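Protein DOA1 (Saccharomyces cerevisiae, PDB 3ODT) probably binds ubiquitin through its WD40 beta-propeller domain and probably takes part in regulating the turnover of F-box proteins. Local coordinates at residues 23-28 against 63-68; 232-237 against 272-277; 248-253 against 260-265; 277-282 against 291-296. All blocks are in the same frame, centred on the assembly; numbering follows the deposited sequence.

From the N terminus, contact 1 comes first: it closes a 34-residue span by setting strand 21-26 beside strand 62-68, the inner strands of two adjacent blades of a seven-bladed propeller. Contact 2 repeats this between strands 228-233 and 269-274, again across 34 intervening residues. Contact 3, the hairpin of strands 247-251 and 258-263, falls wholly within the span of contact 2. Contact 4 starts at N277, where contact 2 ends, and pairs strands 280-284 and 289-293 of the last blade. None of the spans cross. A26 N and D273 OD2, probably hydrogen-bonded, link contacts 1 and 2, while I262 and L264 pack on F292 between contacts 3 and 4.

Contact 1: 23-28 against 63-68; sequences DVVAVD and NSVCYD
The backbone amide of V65 donates to D23 OD2 over 2.9 Å, with an N-H...O angle of 153°, the one hydrogen bond that crosses between 23-28 and 63-68. It illustrates how neighbouring blades of a WD40 beta-propeller are joined: the inner strands of two blades run side by side in nearly the same direction, but their axes stay 5.9 Å from each other, and side chains rather than main-chain bonds fill the gap. The amide reaches OD2 on its anti side and 32° out of the carboxylate plane. The other oxygen, OD1, is held by S271 OG on the far side of strand 21-26 and, weakly, by V24 N, so both ends of the group are engaged and its rotation should be restricted. A chi1 of -150° carries CG away from the backbone N and lets the carboxylate span the space to the next blade.

Beyond the polar pair the seam becomes apolar. V25 CG1 rests against V65 CG1 at 3.8 Å, while the second methyl of the same valine, CG2, faces Y67 CB at 4.1 Å. V35, from the second strand of the first blade, also touches V65, and L74, on strand 73-78 of the second blade, meets both V27 and Y67. At the end of the seam, where the chain turns its corner, V27 CG1 makes a CH-pi contact over one face of the Y67 ring, 4.0 Å from its centroid but shifted toward the rim, so that its nearest ring atom is CZ.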
loop_
_atom_site.group_PDB
_atom_site.type_symbol
_atom_site.label_atom_id
_atom_site.label_comp_id
_atom_site.label_asym_id
_atom_site.label_seq_id
_atom_site.Cartn_x
_atom_site.Cartn_y
_atom_site.Cartn_z
ATOM N N ASP A 23 2.445 -3.529 -6.267
ATOM C CA ASP A 23 1.425 -2.738 -5.605
ATOM C C ASP A 23 0.101 -2.846 -6.351
ATOM O O ASP A 23 0.065 -2.924 -7.588
ATOM C CB ASP A 23 1.869 -1.283 -5.467
ATOM C CG ASP A 23 1.266 -0.594 -4.221
ATOM O OD1 ASP A 23 0.606 -1.268 -3.390
ATOM O OD2 ASP A 23 1.495 0.622 -4.047
ATOM N N VAL A 24 -0.988 -2.914 -5.569
ATOM C CA VAL A 24 -2.355 -3.010 -6.065
ATOM C C VAL A 24 -3.245 -1.999 -5.355
ATOM O O VAL A 24 -3.021 -1.661 -4.182
ATOM C CB VAL A 24 -2.917 -4.447 -5.891
ATOM C CG1 VAL A 24 -2.034 -5.442 -6.645
ATOM C CG2 VAL A 24 -2.989 -4.835 -4.429
ATOM N N VAL A 25 -4.298 -1.558 -6.038
ATOM C CA VAL A 25 -5.231 -0.617 -5.462
ATOM C C VAL A 25 -6.637 -0.901 -5.974
ATOM O O VAL A 25 -6.837 -1.206 -7.159
ATOM C CB VAL A 25 -4.787 0.870 -5.739
ATOM C CG1 VAL A 25 -4.799 1.212 -7.238
ATOM C CG2 VAL A 25 -5.628 1.860 -4.963
ATOM N N ALA A 26 -7.622 -0.770 -5.089
ATOM C CA ALA A 26 -9.011 -0.771 -5.463
ATOM C C ALA A 26 -9.384 0.581 -6.073
ATOM O O ALA A 26 -9.054 1.659 -5.533
ATOM C CB ALA A 26 -9.872 -1.019 -4.245
ATOM N N VAL A 27 -10.071 0.532 -7.194
ATOM C CA VAL A 27 -10.605 1.736 -7.787
ATOM C C VAL A 27 -12.086 1.803 -7.411
ATOM O O VAL A 27 -12.571 2.805 -6.875
ATOM C CB VAL A 27 -10.399 1.722 -9.289
ATOM C CG1 VAL A 27 -11.201 2.828 -9.952
ATOM C CG2 VAL A 27 -8.903 1.855 -9.599
ATOM N N ASP A 28 -12.815 0.743 -7.737
ATOM C CA ASP A 28 -14.158 0.536 -7.200
ATOM C C ASP A 28 -14.430 -0.964 -7.149
ATOM O O ASP A 28 -13.522 -1.750 -7.425
ATOM C CB ASP A 28 -15.222 1.329 -7.954
ATOM C CG ASP A 28 -15.361 0.932 -9.411
ATOM O OD1 ASP A 28 -15.310 -0.259 -9.757
ATOM O OD2 ASP A 28 -15.577 1.844 -10.237
ATOM N N ASN A 63 6.774 0.401 -8.482
ATOM C CA ASN A 63 6.723 -0.127 -7.122
ATOM C C ASN A 63 5.568 0.338 -6.266
ATOM O O ASN A 63 5.282 -0.250 -5.229
ATOM C CB ASN A 63 8.040 0.160 -6.424
ATOM C CG ASN A 63 9.187 -0.640 -7.019
ATOM O OD1 ASN A 63 9.060 -1.841 -7.219
ATOM N ND2 ASN A 63 10.302 0.038 -7.331
ATOM N N SER A 64 4.885 1.390 -6.710
ATOM C CA SER A 64 3.804 1.970 -5.936
ATOM C C SER A 64 2.689 2.492 -6.856
ATOM O O SER A 64 2.934 2.944 -7.994
ATOM C CB SER A 64 4.359 3.076 -5.038
ATOM O OG SER A 64 5.013 4.064 -5.797
ATOM N N VAL A 65 1.478 2.466 -6.318
ATOM C CA VAL A 65 0.296 2.964 -7.014
ATOM C C VAL A 65 -0.705 3.450 -5.969
ATOM O O VAL A 65 -0.738 2.947 -4.827
ATOM C CB VAL A 65 -0.360 1.840 -7.893
ATOM C CG1 VAL A 65 -1.001 0.755 -7.020
ATOM C CG2 VAL A 65 -1.354 2.392 -8.913
ATOM N N CYS A 66 -1.501 4.445 -6.365
ATOM C CA CYS A 66 -2.681 4.848 -5.608
ATOM C C CYS A 66 -3.680 5.443 -6.585
ATOM O O CYS A 66 -3.405 5.552 -7.790
ATOM C CB CYS A 66 -2.345 5.814 -4.470
ATOM S SG CYS A 66 -1.825 7.458 -4.989
ATOM N N TYR A 67 -4.834 5.831 -6.061
ATOM C CA TYR A 67 -5.928 6.272 -6.904
ATOM C C TYR A 67 -6.487 7.587 -6.358
ATOM O O TYR A 67 -6.888 7.667 -5.195
ATOM C CB TYR A 67 -7.025 5.211 -6.968
ATOM C CG TYR A 67 -8.239 5.638 -7.777
ATOM C CD1 TYR A 67 -8.111 6.004 -9.114
ATOM C CD2 TYR A 67 -9.516 5.656 -7.213
ATOM C CE1 TYR A 67 -9.185 6.389 -9.848
ATOM C CE2 TYR A 67 -10.604 6.039 -7.956
ATOM C CZ TYR A 67 -10.430 6.423 -9.278
ATOM O OH TYR A 67 -11.497 6.825 -10.059
ATOM N N ASP A 68 -6.436 8.618 -7.202
ATOM C CA ASP A 68 -7.032 9.915 -6.927
ATOM C C ASP A 68 -8.457 9.819 -7.464
ATOM O O ASP A 68 -8.712 9.823 -8.673
ATOM C CB ASP A 68 -6.244 11.041 -7.603
ATOM C CG ASP A 68 -6.922 12.418 -7.489
ATOM O OD1 ASP A 68 -8.171 12.509 -7.308
ATOM O OD2 ASP A 68 -6.192 13.439 -7.622
#

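Contact 2: 232-237 against 272-277; sequences KLLPNG and VDCMSN
The seam between the last two blades of the propeller brings K232, on inner strand 228-233, against V272 and D273 on inner strand 269-274. The ammonium group of K232 has two acceptors there. K232 NZ bonds V272 O at 2.8 Å, lying in the carbonyl plane, and forms a salt bridge with D273 OD1 at 3.2 Å, approached from above the carboxylate. Bends at chi2 (-72°) and chi4 (69°) fold the lysine chain over the neighbouring strand, bringing its CG within 3.3 Å of V272 O. D273 is shared between blades: its other oxygen, OD2, accepts from A26 N, so the carboxylate bridges the lysine on one side and strand 21-26 on the other.

Past the strands, a type I beta turn from L234 to G237, with G237 N bonded to L234 O, starts the return to strand 239-243. L234 directs CD2 at C274, although the cysteine has two conformers and its close sulfur contact is doubtful. P235, the second residue of the turn, turns the CG corner of its ring to two carbonyl oxygens: P235 CG is 3.6 Å from S276 O and 3.7 Å from the O of M275, a selenomethionine.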
loop_
_atom_site.group_PDB
_atom_site.type_symbol
_atom_site.label_atom_id
_atom_site.label_comp_id
_atom_site.label_asym_id
_atom_site.label_seq_id
_atom_site.Cartn_x
_atom_site.Cartn_y
_atom_site.Cartn_z
ATOM N N LYS A 232 -3.334 -3.306 5.613
ATOM C CA LYS A 232 -4.500 -2.490 5.309
ATOM C C LYS A 232 -5.597 -2.807 6.305
ATOM O O LYS A 232 -5.626 -3.880 6.879
ATOM C CB LYS A 232 -5.039 -2.735 3.896
ATOM C CG LYS A 232 -4.101 -2.327 2.771
ATOM C CD LYS A 232 -3.991 -0.818 2.631
ATOM C CE LYS A 232 -2.736 -0.459 1.851
ATOM N NZ LYS A 232 -2.795 -0.862 0.398
ATOM N N LEU A 233 -6.487 -1.857 6.507
ATOM C CA LEU A 233 -7.701 -2.073 7.286
ATOM C C LEU A 233 -8.886 -2.367 6.375
ATOM O O LEU A 233 -9.164 -1.639 5.429
ATOM C CB LEU A 233 -8.021 -0.848 8.163
ATOM C CG LEU A 233 -6.906 -0.457 9.128
ATOM C CD1 LEU A 233 -7.189 0.873 9.825
ATOM C CD2 LEU A 233 -6.686 -1.593 10.144
ATOM N N LEU A 234 -9.579 -3.459 6.675
ATOM C CA LEU A 234 -10.826 -3.809 6.029
ATOM C C LEU A 234 -11.960 -2.911 6.493
ATOM O O LEU A 234 -11.883 -2.252 7.529
ATOM C CB LEU A 234 -11.141 -5.272 6.356
ATOM C CG LEU A 234 -10.225 -6.256 5.640
ATOM C CD1 LEU A 234 -10.265 -7.615 6.314
ATOM C CD2 LEU A 234 -10.609 -6.369 4.166
ATOM N N PRO A 235 -13.036 -2.885 5.716
ATOM C CA PRO A 235 -14.209 -2.097 6.101
ATOM C C PRO A 235 -14.704 -2.353 7.524
ATOM O O PRO A 235 -15.185 -1.400 8.159
ATOM C CB PRO A 235 -15.275 -2.525 5.082
ATOM C CG PRO A 235 -14.482 -2.912 3.857
ATOM C CD PRO A 235 -13.166 -3.478 4.370
ATOM N N ASN A 236 -14.583 -3.581 8.032
ATOM C CA ASN A 236 -15.078 -3.904 9.387
ATOM C C ASN A 236 -14.004 -3.676 10.466
ATOM O O ASN A 236 -14.192 -4.060 11.626
ATOM C CB ASN A 236 -15.558 -5.360 9.446
ATOM C CG ASN A 236 -14.404 -6.363 9.369
ATOM O OD1 ASN A 236 -13.265 -5.989 9.176
ATOM N ND2 ASN A 236 -14.708 -7.642 9.519
ATOM N N GLY A 237 -12.873 -3.103 10.065
ATOM C CA GLY A 237 -11.795 -2.795 10.985
ATOM C C GLY A 237 -10.705 -3.847 11.151
ATOM O O GLY A 237 -9.659 -3.549 11.752
ATOM N N VAL A 272 -1.356 -5.803 -0.599
ATOM C CA VAL A 272 -2.796 -6.017 -0.499
ATOM C C VAL A 272 -3.525 -4.689 -0.473
ATOM O O VAL A 272 -2.968 -3.645 -0.063
ATOM C CB VAL A 272 -3.184 -6.795 0.779
ATOM C CG1 VAL A 272 -2.731 -8.252 0.669
ATOM C CG2 VAL A 272 -2.536 -6.155 2.022
ATOM N N ASP A 273 -4.763 -4.725 -0.944
ATOM C CA ASP A 273 -5.685 -3.612 -0.759
ATOM C C ASP A 273 -7.075 -4.203 -0.623
ATOM O O ASP A 273 -7.292 -5.361 -0.945
ATOM C CB ASP A 273 -5.608 -2.618 -1.915
ATOM C CG ASP A 273 -6.126 -1.219 -1.535
ATOM O OD1 ASP A 273 -5.882 -0.806 -0.406
ATOM O OD2 ASP A 273 -6.739 -0.538 -2.351
ATOM N N CYS A 274 -7.980 -3.373 -0.108
ATOM C CA CYS A 274 -9.352 -3.761 0.226
ATOM C C CYS A 274 -10.397 -2.969 -0.584
ATOM O O CYS A 274 -10.426 -1.734 -0.556
ATOM C CB CYS A 274 -9.606 -3.548 1.734
ATOM S SG CYS A 274 -8.461 -4.483 2.847
HETATM N N MSE A 275 -11.240 -3.689 -1.319
HETATM C CA MSE A 275 -12.430 -3.111 -1.910
HETATM C C MSE A 275 -13.395 -2.658 -0.835
HETATM O O MSE A 275 -13.353 -3.138 0.310
HETATM C CB MSE A 275 -13.149 -4.129 -2.789
HETATM C CG MSE A 275 -12.971 -3.921 -4.258
HETATM SE SE MSE A 275 -13.560 -5.505 -5.180
HETATM C CE MSE A 275 -11.810 -6.309 -5.189
ATOM N N SER A 276 -14.297 -1.759 -1.206
ATOM C CA SER A 276 -15.321 -1.324 -0.265
ATOM C C SER A 276 -16.245 -2.432 0.181
ATOM O O SER A 276 -16.853 -2.317 1.250
ATOM C CB SER A 276 -16.147 -0.183 -0.871
ATOM O OG SER A 276 -17.110 -0.643 -1.805
ATOM N N ASN A 277 -16.372 -3.488 -0.646
ATOM C CA ASN A 277 -17.275 -4.589 -0.345
ATOM C C ASN A 277 -16.600 -5.669 0.499
ATOM O O ASN A 277 -17.166 -6.732 0.734
ATOM C CB ASN A 277 -17.860 -5.180 -1.622
ATOM C CG ASN A 277 -16.812 -5.794 -2.520
ATOM O OD1 ASN A 277 -15.658 -5.944 -2.158
ATOM N ND2 ASN A 277 -17.219 -6.124 -3.714
#

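Contact 3: 248-253 against 260-265; sequences VRIWSK and QVITLP
V248 and I262 face each other as an antiparallel hydrogen-bonded pair: I262 N donates to V248 O at 2.8 Å, nearly straight at 171°, and V248 N returns the bond to I262 O at 2.9 Å. Two residues along, I250 N reaches Q260 O at 3.0 Å, while the reciprocal bond from Q260 N is weak. Between these pairs lies the non-hydrogen-bonded couple R249 and V261, where R249 CA makes a CA-H...O contact with Q260 O.

These strands are the two outer ones of a propeller blade, joined as a beta hairpin, with 258-263 at the blade's outermost edge. On the face carrying V248, I250, Q260 and I262, the side chains of I250 and Q260 run alongside one another. The chi2 of I250, 106°, is far from a staggered value and leaves CD1 3.7 Å from Q260 OE1 and 4.2 Å from I262 CD1. The hydrogen bond of that amide oxygen comes from Y8 N, which holds the end of the glutamine in place.

On the other face R249 extends beside V261, whose CG1 sits 4.2 Å above the guanidinium plane, over its centre, while V261 CG2 comes to 3.9 Å from R249 NH1. The second shell fixes the arginine by its nitrogens: NE donates to T247 OG1, and NH2 forms a salt bridge with D245. Further out, L264 carries the V248 face on to F292 of the next blade.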
loop_
_atom_site.group_PDB
_atom_site.type_symbol
_atom_site.label_atom_id
_atom_site.label_comp_id
_atom_site.label_asym_id
_atom_site.label_seq_id
_atom_site.Cartn_x
_atom_site.Cartn_y
_atom_site.Cartn_z
ATOM N N VAL A 248 -1.048 -14.174 3.083
ATOM C CA VAL A 248 -1.963 -13.072 3.374
ATOM C C VAL A 248 -2.667 -13.476 4.656
ATOM O O VAL A 248 -3.143 -14.610 4.767
ATOM C CB VAL A 248 -3.002 -12.872 2.248
ATOM C CG1 VAL A 248 -3.990 -11.784 2.638
ATOM C CG2 VAL A 248 -2.285 -12.503 0.947
ATOM N N ARG A 249 -2.737 -12.576 5.622
ATOM C CA ARG A 249 -3.321 -12.918 6.904
ATOM C C ARG A 249 -4.388 -11.922 7.274
ATOM O O ARG A 249 -4.263 -10.731 6.976
ATOM C CB ARG A 249 -2.263 -13.025 7.990
ATOM C CG ARG A 249 -1.267 -14.107 7.681
ATOM C CD ARG A 249 -0.235 -14.266 8.768
ATOM N NE ARG A 249 0.805 -15.228 8.385
ATOM C CZ ARG A 249 1.261 -16.211 9.137
ATOM N NH1 ARG A 249 0.732 -16.477 10.321
ATOM N NH2 ARG A 249 2.243 -16.966 8.656
ATOM N N ILE A 250 -5.420 -12.399 7.955
ATOM C CA ILE A 250 -6.501 -11.536 8.391
ATOM C C ILE A 250 -6.566 -11.625 9.901
ATOM O O ILE A 250 -6.580 -12.732 10.436
ATOM C CB ILE A 250 -7.853 -11.956 7.761
ATOM C CG1 ILE A 250 -7.796 -11.792 6.235
ATOM C CG2 ILE A 250 -8.998 -11.096 8.288
ATOM C CD1 ILE A 250 -7.702 -13.072 5.496
ATOM N N TRP A 251 -6.592 -10.477 10.581
ATOM C CA TRP A 251 -6.535 -10.421 12.050
ATOM C C TRP A 251 -7.685 -9.584 12.641
ATOM O O TRP A 251 -8.152 -8.597 12.057
ATOM C CB TRP A 251 -5.249 -9.739 12.517
ATOM C CG TRP A 251 -3.980 -10.132 11.843
ATOM C CD1 TRP A 251 -3.564 -9.734 10.617
ATOM C CD2 TRP A 251 -2.930 -10.951 12.379
ATOM N NE1 TRP A 251 -2.312 -10.250 10.346
ATOM C CE2 TRP A 251 -1.908 -11.011 11.410
ATOM C CE3 TRP A 251 -2.763 -11.653 13.577
ATOM C CZ2 TRP A 251 -0.724 -11.735 11.604
ATOM C CZ3 TRP A 251 -1.586 -12.387 13.765
ATOM C CH2 TRP A 251 -0.580 -12.409 12.785
ATOM N N SER A 252 -8.113 -9.956 13.839
ATOM C CA SER A 252 -8.931 -9.075 14.630
ATOM C C SER A 252 -8.062 -7.951 15.188
ATOM O O SER A 252 -7.142 -8.191 15.954
ATOM C CB SER A 252 -9.554 -9.823 15.795
ATOM O OG SER A 252 -10.077 -8.899 16.722
ATOM N N LYS A 253 -8.354 -6.721 14.795
ATOM C CA LYS A 253 -7.613 -5.580 15.317
ATOM C C LYS A 253 -7.865 -5.463 16.808
ATOM O O LYS A 253 -6.942 -5.203 17.574
ATOM C CB LYS A 253 -8.033 -4.312 14.583
ATOM C CG LYS A 253 -7.421 -3.049 15.111
ATOM C CD LYS A 253 -8.328 -2.414 16.108
ATOM C CE LYS A 253 -8.021 -0.941 16.283
ATOM N NZ LYS A 253 -8.751 -0.434 17.459
ATOM N N GLN A 260 -7.479 -15.875 9.689
ATOM C CA GLN A 260 -7.225 -16.702 8.523
ATOM C C GLN A 260 -5.796 -16.499 8.042
ATOM O O GLN A 260 -5.249 -15.380 8.102
ATOM C CB GLN A 260 -8.206 -16.395 7.379
ATOM C CG GLN A 260 -8.090 -17.331 6.232
ATOM C CD GLN A 260 -9.142 -17.068 5.179
ATOM O OE1 GLN A 260 -9.878 -16.085 5.254
ATOM N NE2 GLN A 260 -9.199 -17.923 4.171
ATOM N N VAL A 261 -5.200 -17.586 7.563
ATOM C CA VAL A 261 -3.927 -17.544 6.848
ATOM C C VAL A 261 -4.151 -18.138 5.482
ATOM O O VAL A 261 -4.572 -19.289 5.348
ATOM C CB VAL A 261 -2.846 -18.340 7.562
ATOM C CG1 VAL A 261 -1.531 -18.348 6.755
ATOM C CG2 VAL A 261 -2.634 -17.809 8.957
ATOM N N ILE A 262 -3.866 -17.337 4.471
ATOM C CA ILE A 262 -3.930 -17.755 3.076
ATOM C C ILE A 262 -2.501 -17.885 2.551
ATOM O O ILE A 262 -1.708 -16.933 2.580
ATOM C CB ILE A 262 -4.668 -16.716 2.207
ATOM C CG1 ILE A 262 -6.121 -16.552 2.650
ATOM C CG2 ILE A 262 -4.662 -17.114 0.742
ATOM C CD1 ILE A 262 -6.799 -15.335 2.100
ATOM N N THR A 263 -2.145 -19.084 2.138
ATOM C CA THR A 263 -0.814 -19.368 1.666
ATOM C C THR A 263 -0.860 -19.492 0.158
ATOM O O THR A 263 -1.677 -20.215 -0.385
ATOM C CB THR A 263 -0.268 -20.641 2.278
ATOM O OG1 THR A 263 -0.246 -20.505 3.703
ATOM C CG2 THR A 263 1.147 -20.900 1.775
ATOM N N LEU A 264 -0.001 -18.735 -0.506
ATOM C CA LEU A 264 0.051 -18.696 -1.963
ATOM C C LEU A 264 1.368 -19.227 -2.514
ATOM O O LEU A 264 2.389 -19.139 -1.837
ATOM C CB LEU A 264 -0.112 -17.250 -2.417
ATOM C CG LEU A 264 -1.464 -16.612 -2.048
ATOM C CD1 LEU A 264 -1.481 -15.169 -2.440
ATOM C CD2 LEU A 264 -2.616 -17.309 -2.726
ATOM N N PRO A 265 1.342 -19.755 -3.760
ATOM C CA PRO A 265 2.542 -20.341 -4.376
ATOM C C PRO A 265 3.409 -19.254 -5.027
ATOM O O PRO A 265 3.687 -19.287 -6.235
ATOM C CB PRO A 265 1.966 -21.313 -5.423
ATOM C CG PRO A 265 0.670 -20.644 -5.856
ATOM C CD PRO A 265 0.137 -19.959 -4.597
#

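Contact 4: 277-282 against 291-296; sequences NGDIIV and IFSQEK
S293 OG donates to D279 OD1 at 2.7 Å, and the torsions of both residues make this short bond possible. With a chi1 of -173°, the serine hydroxyl stands on the far side of CB from its own N; D279, at chi1 -74°, has its carboxylate beside its backbone N, and the hydroxyl reaches OD1 from above the carboxylate plane. The same OG accepts from E295 N at 3.0 Å in an ST turn, so it is held as donor and acceptor at once. The second carboxylate oxygen, D279 OD2, forms a salt bridge with R298. The aspartate's backbone is fixed as well, since D279 N donates to N277 OD1 in an Asx turn that leads into the strand.

Beyond it the strands pair as an antiparallel hairpin: I280 and F292 form a hydrogen-bonded pair, in which F292 N to I280 O measures 2.8 Å. I280 O lies near the edge of the F292 ring, and V282 CG2 approaches F292 CD1 obliquely at 3.9 Å. I291, on the opposite face of the sheet, brings CG2 to 4.1 Å from D279 OD2, so a methyl borders the buried carboxylate.

This hairpin forms the middle of the blade that closes the propeller: strand 269-274 flanks 280-284 on the inside, and the N-terminal strand 9-14 pairs with 289-293 on the outside, the Velcro-like closure known from WD40 proteins.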
loop_
_atom_site.group_PDB
_atom_site.type_symbol
_atom_site.label_atom_id
_atom_site.label_comp_id
_atom_site.label_asym_id
_atom_site.label_seq_id
_atom_site.Cartn_x
_atom_site.Cartn_y
_atom_site.Cartn_z
ATOM N N ASN A 277 -16.372 -3.488 -0.646
ATOM C CA ASN A 277 -17.275 -4.589 -0.345
ATOM C C ASN A 277 -16.600 -5.669 0.499
ATOM O O ASN A 277 -17.166 -6.732 0.734
ATOM C CB ASN A 277 -17.860 -5.180 -1.622
ATOM C CG ASN A 277 -16.812 -5.794 -2.520
ATOM O OD1 ASN A 277 -15.658 -5.944 -2.158
ATOM N ND2 ASN A 277 -17.219 -6.124 -3.714
ATOM N N GLY A 278 -15.370 -5.390 0.917
ATOM C CA GLY A 278 -14.610 -6.304 1.736
ATOM C C GLY A 278 -13.665 -7.241 0.983
ATOM O O GLY A 278 -12.861 -7.910 1.604
ATOM N N ASP A 279 -13.759 -7.309 -0.338
ATOM C CA ASP A 279 -12.888 -8.203 -1.079
ATOM C C ASP A 279 -11.442 -7.745 -0.970
ATOM O O ASP A 279 -11.163 -6.549 -0.850
ATOM C CB ASP A 279 -13.318 -8.314 -2.542
ATOM C CG ASP A 279 -14.575 -9.157 -2.722
ATOM O OD1 ASP A 279 -15.280 -9.457 -1.735
ATOM O OD2 ASP A 279 -14.855 -9.523 -3.899
ATOM N N ILE A 280 -10.536 -8.706 -1.011
ATOM C CA ILE A 280 -9.114 -8.440 -0.831
ATOM C C ILE A 280 -8.371 -8.626 -2.150
ATOM O O ILE A 280 -8.542 -9.646 -2.815
ATOM C CB ILE A 280 -8.487 -9.341 0.257
ATOM C CG1 ILE A 280 -9.104 -9.020 1.623
ATOM C CG2 ILE A 280 -6.999 -9.121 0.290
ATOM C CD1 ILE A 280 -8.761 -10.023 2.708
ATOM N N ILE A 281 -7.600 -7.615 -2.538
ATOM C CA ILE A 281 -6.766 -7.659 -3.743
ATOM C C ILE A 281 -5.335 -7.926 -3.294
ATOM O O ILE A 281 -4.872 -7.351 -2.305
ATOM C CB ILE A 281 -6.775 -6.318 -4.490
ATOM C CG1 ILE A 281 -8.198 -5.784 -4.642
ATOM C CG2 ILE A 281 -6.085 -6.472 -5.825
ATOM C CD1 ILE A 281 -8.291 -4.282 -4.916
ATOM N N VAL A 282 -4.643 -8.808 -4.027
ATOM C CA VAL A 282 -3.320 -9.280 -3.656
ATOM C C VAL A 282 -2.371 -9.244 -4.860
ATOM O O VAL A 282 -2.698 -9.745 -5.932
ATOM C CB VAL A 282 -3.370 -10.747 -3.135
ATOM C CG1 VAL A 282 -2.007 -11.183 -2.635
ATOM C CG2 VAL A 282 -4.410 -10.895 -2.051
ATOM N N ILE A 291 -7.939 -11.801 -6.402
ATOM C CA ILE A 291 -9.004 -11.208 -5.615
ATOM C C ILE A 291 -9.603 -12.323 -4.787
ATOM O O ILE A 291 -9.851 -13.413 -5.315
ATOM C CB ILE A 291 -10.056 -10.569 -6.504
ATOM C CG1 ILE A 291 -9.405 -9.455 -7.333
ATOM C CG2 ILE A 291 -11.183 -10.027 -5.682
ATOM C CD1 ILE A 291 -10.316 -8.869 -8.291
ATOM N N PHE A 292 -9.732 -12.079 -3.495
ATOM C CA PHE A 292 -10.386 -13.003 -2.565
ATOM C C PHE A 292 -11.671 -12.381 -2.030
ATOM O O PHE A 292 -11.736 -11.175 -1.866
ATOM C CB PHE A 292 -9.439 -13.309 -1.391
ATOM C CG PHE A 292 -8.294 -14.185 -1.774
ATOM C CD1 PHE A 292 -7.164 -13.643 -2.355
ATOM C CD2 PHE A 292 -8.355 -15.547 -1.570
ATOM C CE1 PHE A 292 -6.113 -14.455 -2.740
ATOM C CE2 PHE A 292 -7.307 -16.364 -1.966
ATOM C CZ PHE A 292 -6.197 -15.821 -2.551
ATOM N N SER A 293 -12.667 -13.218 -1.732
ATOM C CA SER A 293 -13.942 -12.757 -1.240
ATOM C C SER A 293 -14.502 -13.683 -0.179
ATOM O O SER A 293 -14.269 -14.892 -0.206
ATOM C CB SER A 293 -14.931 -12.652 -2.398
ATOM O OG SER A 293 -16.145 -12.055 -1.978
ATOM N N GLN A 294 -15.249 -13.098 0.750
ATOM C CA GLN A 294 -16.037 -13.870 1.701
ATOM C C GLN A 294 -17.374 -14.287 1.093
ATOM O O GLN A 294 -18.074 -15.135 1.660
ATOM C CB GLN A 294 -16.275 -13.050 2.963
ATOM C CG GLN A 294 -15.038 -12.883 3.802
ATOM C CD GLN A 294 -15.315 -12.110 5.049
ATOM O OE1 GLN A 294 -15.752 -10.960 4.978
ATOM N NE2 GLN A 294 -15.092 -12.735 6.219
ATOM N N GLU A 295 -17.702 -13.722 -0.064
ATOM C CA GLU A 295 -19.004 -13.955 -0.668
ATOM C C GLU A 295 -18.938 -15.097 -1.634
ATOM O O GLU A 295 -18.275 -15.022 -2.654
ATOM C CB GLU A 295 -19.496 -12.723 -1.392
ATOM C CG GLU A 295 -19.894 -11.611 -0.464
ATOM C CD GLU A 295 -21.059 -11.978 0.440
ATOM O OE1 GLU A 295 -21.999 -12.695 -0.007
ATOM O OE2 GLU A 295 -21.028 -11.547 1.613
ATOM N N LYS A 296 -19.681 -16.151 -1.322
ATOM C CA LYS A 296 -19.616 -17.364 -2.109
ATOM C C LYS A 296 -20.030 -17.135 -3.569
ATOM O O LYS A 296 -19.501 -17.789 -4.476
ATOM C CB LYS A 296 -20.451 -18.456 -1.449
ATOM C CG LYS A 296 -20.325 -19.803 -2.147
ATOM C CD LYS A 296 -20.969 -20.925 -1.326
ATOM C CE LYS A 296 -20.905 -22.263 -2.064
ATOM N NZ LYS A 296 -20.570 -23.401 -1.150
#